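Local coordinates for decaprenyl diphosphate synthase (Rhodobacter capsulatus, PDB 3MZV), which probably extends farnesyl diphosphate with isopentenyl diphosphate, using magnesium, to make the long all-trans prenyl diphosphate of quinone side chains, at residues W264-V267 with G271-Q274; E258-F263 with M285-T290; L223-K228 with H280-M285. All coordinates share one frame; numbering follows the deposited sequence.

Contact 1: residues W264-V267 with G271-Q274; sequences WKRV and GDQQ
Q273 turns its amide back onto the end of helix 258-270, where NE2 donates to V267 O at 2.7 Å. The bond is nearly straight, 169° at the hydrogen, and V267 O lies in the amide plane of Q273. The other N-H of this NE2 is accounted for by F240 O in helix 238-241, so one amide nitrogen ties two helices together. R266 is engaged twice by D272: the backbone N of D272 donates to R266 O at 3.0 Å, and R266 NH2 returns a weak, strongly bent bond of 2.9 Å to D272 O. The stronger partner of NH2 is D277, at the start of helix 277-287, with which it forms a salt bridge. The whole is a helix C-terminus: G271, with positive phi, is the first residue to leave the helix, and D272 is the centre of an inverse gamma turn that sends the chain toward helix 277-287. R266 leaves the helix extended and then bends at the CG-CD bond (chi3 72°), which brings its guanidinium back beside the D272 carbonyl. The guanidinium and carboxylate planes stand 78° apart. Q274 NE2 reaches D272 OD1 from the syn side at 3.2 Å, tilted out of the carboxylate plane, while R266 NH2 stays beyond salt-bridge distance of that oxygen. R266 CG touches D272 CB at 3.9 Å. V267 CB meets Q273 CG at the same distance. G271 CA sends a C-H toward V267 O at 3.5 Å. V267 also lies against F240 and D277.

Contact 2: residues E258-F263 with M285-T290; sequences EAERAF and MTKHGT
E260 projects from the first turn of helix 258-270 straight at the end of helix 277-287, and K287 and H288 come to meet it from the opposite direction. Its CB points at the other segment, and CG stands anti to the carbonyl carbon (chi1 -67°), which, with the extended chain beyond, carries the carboxylate past L284 and across to both partners. CD comes to 3.4 Å from H288 NE2. At the tip the two oxygens are divided. E260 OE1 accepts from H288 NE2 at 2.6 Å through its syn lone pair; the bond is nearly straight and lies in the ring plane, so the imidazole is met at its edge. The carboxylate itself is turned 66° from that ring. E260 OE2 forms a salt bridge with K287 NZ; the modelled 2.5 Å is shorter than usual and its exact value doubtful. The lysine chain is extended until its last torsion, where it bends to set NZ beside E260 OE2. These bonds join the start of helix 258-270 to the end of helix 277-287, at the open end of a helical hairpin. Directly behind H288 is a Schellman motif: G289, with positive phi, gives its N to T286 O, T290 N bonds to M285 O, and G289 is also the N-cap of helix 290-308.

Contact 3: residues L223-K228 with H280-M285; sequences LDYGGK and HAMALM
Y225 O is buried against M282 and has no polar partner: the methyl CE of M282, 3.5 Å from Y225 O, with M282 CG also close, covers this carbonyl in place of a donor. M282 thus meets the turn rather than the middle of the tyrosine ring; its extended chain brings CE obliquely to 4.2 Å from Y225 CD1. The ring itself is taken by M285. That side chain runs out extended (chi2 176°) and crosses the tyrosine at about a right angle. Its methyl CE sits over the centre of one ring face, 3.8 Å from the Y225 centroid and 12° off the normal, a CH-pi contact. The sulfur lies over the same face, with M285 SD 4.2 Å from the Y225 centroid, so both end atoms of the methionine belong to one Met-aromatic contact. Y225 stands just beyond helix 199-224, whose last residues carry the family's second aspartate-rich motif, here DDLLD, ending at D224; in relatives this motif serves magnesium-diphosphate binding. That helix closes in a Schellman motif. G226, with positive phi, is its C-prime residue: G226 N returns to L223 O at 3.1 Å, and G227 N to the carbonyl oxygen of the residue before L223. D224 OD2 accepts a hydrogen bond from D239 N. P248 and V249 of helix 247-254 pack on both Y225 and M285, while F240 packs on both Y225 and A281, extending the apolar layer against helix 277-287.

Contacts 1 and 2 lie at the surface, each about 28 Å from the chain centre, and both draw on helix 258-270; contact 3 is buried and nearer the centre, about 21 Å. Their chemistry follows this depth. Contact 1 ties the C-terminal end of that helix with backbone and amide bonds, and contact 2 joins its first turn to the end of helix 277-287 with a salt bridge and a His-carboxylate hydrogen bond. Contact 3 sets M282 and M285 of helix 277-287 on the turn that follows helix 199-224 by apolar and sulfur-aromatic packing. Between them lies a shared apolar seam: W264 CH2 packs on A281 CB at 3.7 Å, and F263 CD2 on L284 CD1 at 3.6 Å.

Contact 1: residues W264-V267 with G271-Q274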
# COMPACT_ATOMS: atom_id res chain seq x y z
N TRP B 264 -14.10 -24.10 23.83
CA TRP B 264 -13.88 -23.13 22.74
C TRP B 264 -13.68 -21.71 23.28
O TRP B 264 -12.82 -20.96 22.79
CB TRP B 264 -15.00 -23.14 21.69
CG TRP B 264 -15.05 -24.42 20.95
CD1 TRP B 264 -16.04 -25.31 20.97
CD2 TRP B 264 -14.05 -24.96 20.05
NE1 TRP B 264 -15.75 -26.40 20.19
CE2 TRP B 264 -14.54 -26.19 19.58
CE3 TRP B 264 -12.80 -24.50 19.58
CZ2 TRP B 264 -13.83 -26.99 18.70
CZ3 TRP B 264 -12.10 -25.27 18.69
CH2 TRP B 264 -12.60 -26.53 18.27
N LYS B 265 -14.43 -21.35 24.30
CA LYS B 265 -14.29 -20.05 24.94
C LYS B 265 -12.87 -19.86 25.51
O LYS B 265 -12.21 -18.79 25.30
CB LYS B 265 -15.32 -19.92 26.05
CG LYS B 265 -15.85 -18.55 26.30
CD LYS B 265 -17.08 -18.57 27.28
CE LYS B 265 -18.34 -19.28 26.66
NZ LYS B 265 -19.40 -18.31 26.14
N ARG B 266 -12.40 -20.89 26.21
CA ARG B 266 -11.08 -20.92 26.80
C ARG B 266 -9.99 -20.72 25.76
O ARG B 266 -9.21 -19.79 25.88
CB ARG B 266 -10.83 -22.24 27.58
CG ARG B 266 -9.46 -22.35 28.18
CD ARG B 266 -9.36 -23.47 29.18
NE ARG B 266 -9.37 -24.79 28.54
CZ ARG B 266 -8.34 -25.34 27.92
NH1 ARG B 266 -8.45 -26.56 27.41
NH2 ARG B 266 -7.16 -24.69 27.81
N VAL B 267 -9.97 -21.56 24.75
CA VAL B 267 -8.86 -21.61 23.83
C VAL B 267 -8.95 -20.56 22.70
O VAL B 267 -7.91 -20.16 22.19
CB VAL B 267 -8.62 -23.05 23.19
CG1 VAL B 267 -8.35 -24.14 24.24
CG2 VAL B 267 -9.74 -23.47 22.30
N GLY B 271 -8.00 -17.36 24.87
CA GLY B 271 -6.66 -17.68 24.38
C GLY B 271 -5.75 -18.42 25.35
O GLY B 271 -4.53 -18.45 25.17
N ASP B 272 -6.34 -19.05 26.36
CA ASP B 272 -5.60 -19.86 27.30
C ASP B 272 -5.40 -21.22 26.66
O ASP B 272 -6.21 -22.15 26.83
CB ASP B 272 -6.40 -19.95 28.60
CG ASP B 272 -5.77 -20.88 29.65
OD1 ASP B 272 -4.63 -21.38 29.47
OD2 ASP B 272 -6.47 -21.11 30.68
N GLN B 273 -4.36 -21.34 25.85
CA GLN B 273 -4.07 -22.61 25.19
C GLN B 273 -2.97 -23.30 25.92
O GLN B 273 -2.00 -22.68 26.30
CB GLN B 273 -3.74 -22.40 23.70
CG GLN B 273 -4.92 -21.81 22.97
CD GLN B 273 -4.68 -21.49 21.50
OE1 GLN B 273 -3.60 -21.73 20.94
NE2 GLN B 273 -5.72 -20.95 20.86
N GLN B 274 -3.12 -24.60 26.14
CA GLN B 274 -2.15 -25.35 26.87
C GLN B 274 -1.81 -26.57 26.05
O GLN B 274 -2.46 -26.84 25.06
CB GLN B 274 -2.67 -25.74 28.27
CG GLN B 274 -3.26 -24.53 29.08
CD GLN B 274 -3.75 -24.92 30.47
OE1 GLN B 274 -3.30 -25.91 31.03
NE2 GLN B 274 -4.68 -24.15 31.01

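Contact 2: residues E258-F263 with M285-T290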
# COMPACT_ATOMS: atom_id res chain seq x y z
N GLU B 258 -22.91 -27.05 26.20
CA GLU B 258 -22.43 -26.10 27.20
C GLU B 258 -20.96 -26.36 27.54
O GLU B 258 -20.18 -25.44 27.60
CB GLU B 258 -23.32 -26.25 28.44
CG GLU B 258 -23.17 -25.31 29.57
CD GLU B 258 -24.05 -25.78 30.79
OE1 GLU B 258 -25.24 -26.15 30.59
OE2 GLU B 258 -23.54 -25.81 31.94
N ALA B 259 -20.58 -27.60 27.82
CA ALA B 259 -19.16 -27.87 28.21
C ALA B 259 -18.18 -27.66 27.06
O ALA B 259 -17.05 -27.19 27.26
CB ALA B 259 -19.01 -29.27 28.80
N GLU B 260 -18.57 -28.05 25.84
CA GLU B 260 -17.72 -27.81 24.67
C GLU B 260 -17.52 -26.35 24.39
O GLU B 260 -16.41 -25.95 24.04
CB GLU B 260 -18.21 -28.52 23.41
CG GLU B 260 -18.12 -30.02 23.47
CD GLU B 260 -18.68 -30.79 22.19
OE1 GLU B 260 -19.02 -30.17 21.20
OE2 GLU B 260 -18.77 -32.05 22.22
N ARG B 261 -18.59 -25.57 24.55
CA ARG B 261 -18.52 -24.13 24.36
C ARG B 261 -17.51 -23.53 25.32
O ARG B 261 -16.76 -22.64 24.93
CB ARG B 261 -19.89 -23.50 24.56
CG ARG B 261 -20.07 -22.16 23.94
CD ARG B 261 -21.59 -21.73 23.91
NE ARG B 261 -22.53 -22.86 23.86
CZ ARG B 261 -23.37 -23.23 24.84
NH1 ARG B 261 -23.45 -22.56 26.00
NH2 ARG B 261 -24.17 -24.29 24.67
N ALA B 262 -17.48 -24.00 26.56
CA ALA B 262 -16.49 -23.55 27.52
C ALA B 262 -15.05 -23.84 27.06
O ALA B 262 -14.16 -23.02 27.24
CB ALA B 262 -16.76 -24.12 28.95
N PHE B 263 -14.83 -25.00 26.46
CA PHE B 263 -13.52 -25.30 25.85
C PHE B 263 -13.19 -24.29 24.75
O PHE B 263 -12.11 -23.70 24.76
CB PHE B 263 -13.51 -26.68 25.22
CG PHE B 263 -12.33 -26.92 24.33
CD1 PHE B 263 -11.07 -27.16 24.87
CD2 PHE B 263 -12.46 -26.82 22.97
CE1 PHE B 263 -9.99 -27.36 24.05
CE2 PHE B 263 -11.36 -27.05 22.13
CZ PHE B 263 -10.12 -27.32 22.68
N MET B 285 -13.70 -31.48 16.41
CA MET B 285 -13.97 -31.35 15.02
C MET B 285 -14.37 -32.69 14.40
O MET B 285 -15.39 -32.76 13.69
CB MET B 285 -12.78 -30.72 14.29
CG MET B 285 -12.47 -29.34 14.71
SD MET B 285 -10.91 -28.67 13.87
CE MET B 285 -11.16 -27.01 14.43
N THR B 286 -13.61 -33.73 14.70
CA THR B 286 -13.84 -35.06 14.19
C THR B 286 -15.19 -35.63 14.68
O THR B 286 -15.99 -36.11 13.89
CB THR B 286 -12.68 -36.02 14.55
OG1 THR B 286 -11.50 -35.58 13.89
CG2 THR B 286 -12.99 -37.45 14.07
N LYS B 287 -15.45 -35.50 15.97
CA LYS B 287 -16.75 -35.91 16.55
C LYS B 287 -17.93 -35.30 15.82
O LYS B 287 -18.88 -35.99 15.51
CB LYS B 287 -16.76 -35.50 18.04
CG LYS B 287 -18.09 -35.57 18.84
CD LYS B 287 -17.81 -35.01 20.26
CE LYS B 287 -18.93 -35.31 21.23
NZ LYS B 287 -19.77 -34.13 21.39
N HIS B 288 -17.83 -34.00 15.50
CA HIS B 288 -18.89 -33.24 14.82
C HIS B 288 -18.87 -33.24 13.28
O HIS B 288 -19.72 -32.62 12.65
CB HIS B 288 -18.88 -31.81 15.35
CG HIS B 288 -19.32 -31.69 16.76
ND1 HIS B 288 -20.53 -32.21 17.20
CD2 HIS B 288 -18.73 -31.11 17.84
CE1 HIS B 288 -20.66 -31.95 18.49
NE2 HIS B 288 -19.59 -31.28 18.90
N GLY B 289 -17.92 -33.96 12.70
CA GLY B 289 -17.81 -34.10 11.29
C GLY B 289 -17.39 -32.83 10.56
O GLY B 289 -17.60 -32.71 9.37
N THR B 290 -16.76 -31.89 11.26
CA THR B 290 -16.51 -30.58 10.68
C THR B 290 -15.30 -30.49 9.72
O THR B 290 -15.23 -29.58 8.90
CB THR B 290 -16.41 -29.46 11.72
OG1 THR B 290 -15.13 -29.46 12.33
CG2 THR B 290 -17.49 -29.58 12.77

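Contact 3: residues L223-K228 with H280-M285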
# COMPACT_ATOMS: atom_id res chain seq x y z
N LEU B 223 -6.25 -28.01 5.79
CA LEU B 223 -4.97 -28.64 6.00
C LEU B 223 -4.30 -28.10 7.28
O LEU B 223 -3.53 -28.81 7.92
CB LEU B 223 -4.08 -28.40 4.78
CG LEU B 223 -4.43 -29.10 3.46
CD1 LEU B 223 -3.53 -28.52 2.34
CD2 LEU B 223 -4.31 -30.63 3.51
N ASP B 224 -4.65 -26.89 7.67
CA ASP B 224 -4.11 -26.32 8.91
C ASP B 224 -4.49 -27.14 10.17
O ASP B 224 -3.76 -27.12 11.16
CB ASP B 224 -4.57 -24.92 9.09
CG ASP B 224 -3.51 -24.05 9.76
OD1 ASP B 224 -2.50 -23.77 9.08
OD2 ASP B 224 -3.67 -23.69 10.95
N TYR B 225 -5.62 -27.85 10.11
CA TYR B 225 -6.07 -28.74 11.21
C TYR B 225 -5.93 -30.23 10.92
O TYR B 225 -6.62 -31.09 11.51
CB TYR B 225 -7.51 -28.41 11.59
CG TYR B 225 -7.64 -27.16 12.37
CD1 TYR B 225 -7.42 -27.16 13.73
CD2 TYR B 225 -8.04 -25.95 11.77
CE1 TYR B 225 -7.58 -26.00 14.48
CE2 TYR B 225 -8.17 -24.80 12.51
CZ TYR B 225 -7.93 -24.83 13.87
OH TYR B 225 -8.07 -23.71 14.63
N GLY B 226 -4.98 -30.55 10.06
CA GLY B 226 -4.63 -31.94 9.74
C GLY B 226 -5.51 -32.63 8.70
O GLY B 226 -5.48 -33.85 8.60
N GLY B 227 -6.31 -31.88 7.95
CA GLY B 227 -7.16 -32.48 6.92
C GLY B 227 -8.29 -33.33 7.49
O GLY B 227 -8.52 -33.35 8.71
N LYS B 228 -9.00 -34.04 6.61
CA LYS B 228 -10.12 -34.90 6.99
C LYS B 228 -9.78 -35.82 8.16
O LYS B 228 -10.57 -36.00 9.08
CB LYS B 228 -10.58 -35.73 5.78
CG LYS B 228 -11.74 -36.70 6.04
CD LYS B 228 -11.39 -38.12 5.55
CE LYS B 228 -12.62 -39.04 5.38
NZ LYS B 228 -13.41 -38.69 4.14
N HIS B 280 -7.13 -31.67 21.25
CA HIS B 280 -8.49 -31.67 21.79
C HIS B 280 -9.42 -31.01 20.81
O HIS B 280 -10.53 -31.48 20.62
CB HIS B 280 -8.57 -30.95 23.13
CG HIS B 280 -7.90 -31.67 24.25
ND1 HIS B 280 -8.18 -32.99 24.57
CD2 HIS B 280 -6.98 -31.26 25.17
CE1 HIS B 280 -7.44 -33.36 25.60
NE2 HIS B 280 -6.71 -32.33 25.99
N ALA B 281 -8.99 -29.92 20.18
CA ALA B 281 -9.86 -29.20 19.25
C ALA B 281 -10.16 -30.10 18.04
O ALA B 281 -11.30 -30.20 17.58
CB ALA B 281 -9.21 -27.88 18.79
N MET B 282 -9.11 -30.74 17.54
CA MET B 282 -9.23 -31.68 16.42
C MET B 282 -10.20 -32.83 16.77
O MET B 282 -10.99 -33.24 15.94
CB MET B 282 -7.84 -32.25 16.02
CG MET B 282 -6.97 -31.24 15.23
SD MET B 282 -5.15 -31.68 15.21
CE MET B 282 -4.63 -30.29 14.29
N ALA B 283 -10.18 -33.30 18.01
CA ALA B 283 -11.07 -34.37 18.44
C ALA B 283 -12.53 -33.90 18.40
O ALA B 283 -13.40 -34.67 17.96
CB ALA B 283 -10.71 -34.88 19.81
N LEU B 284 -12.79 -32.66 18.80
CA LEU B 284 -14.16 -32.14 18.71
C LEU B 284 -14.62 -31.98 17.26
O LEU B 284 -15.78 -32.25 16.89
CB LEU B 284 -14.33 -30.81 19.45
CG LEU B 284 -14.19 -30.89 20.99
CD1 LEU B 284 -14.46 -29.53 21.62
CD2 LEU B 284 -15.17 -32.02 21.58
N MET B 285 -13.70 -31.48 16.41
CA MET B 285 -13.97 -31.35 15.02
C MET B 285 -14.37 -32.69 14.40
O MET B 285 -15.39 -32.76 13.69
CB MET B 285 -12.78 -30.72 14.29
CG MET B 285 -12.47 -29.34 14.71
SD MET B 285 -10.91 -28.67 13.87
CE MET B 285 -11.16 -27.01 14.43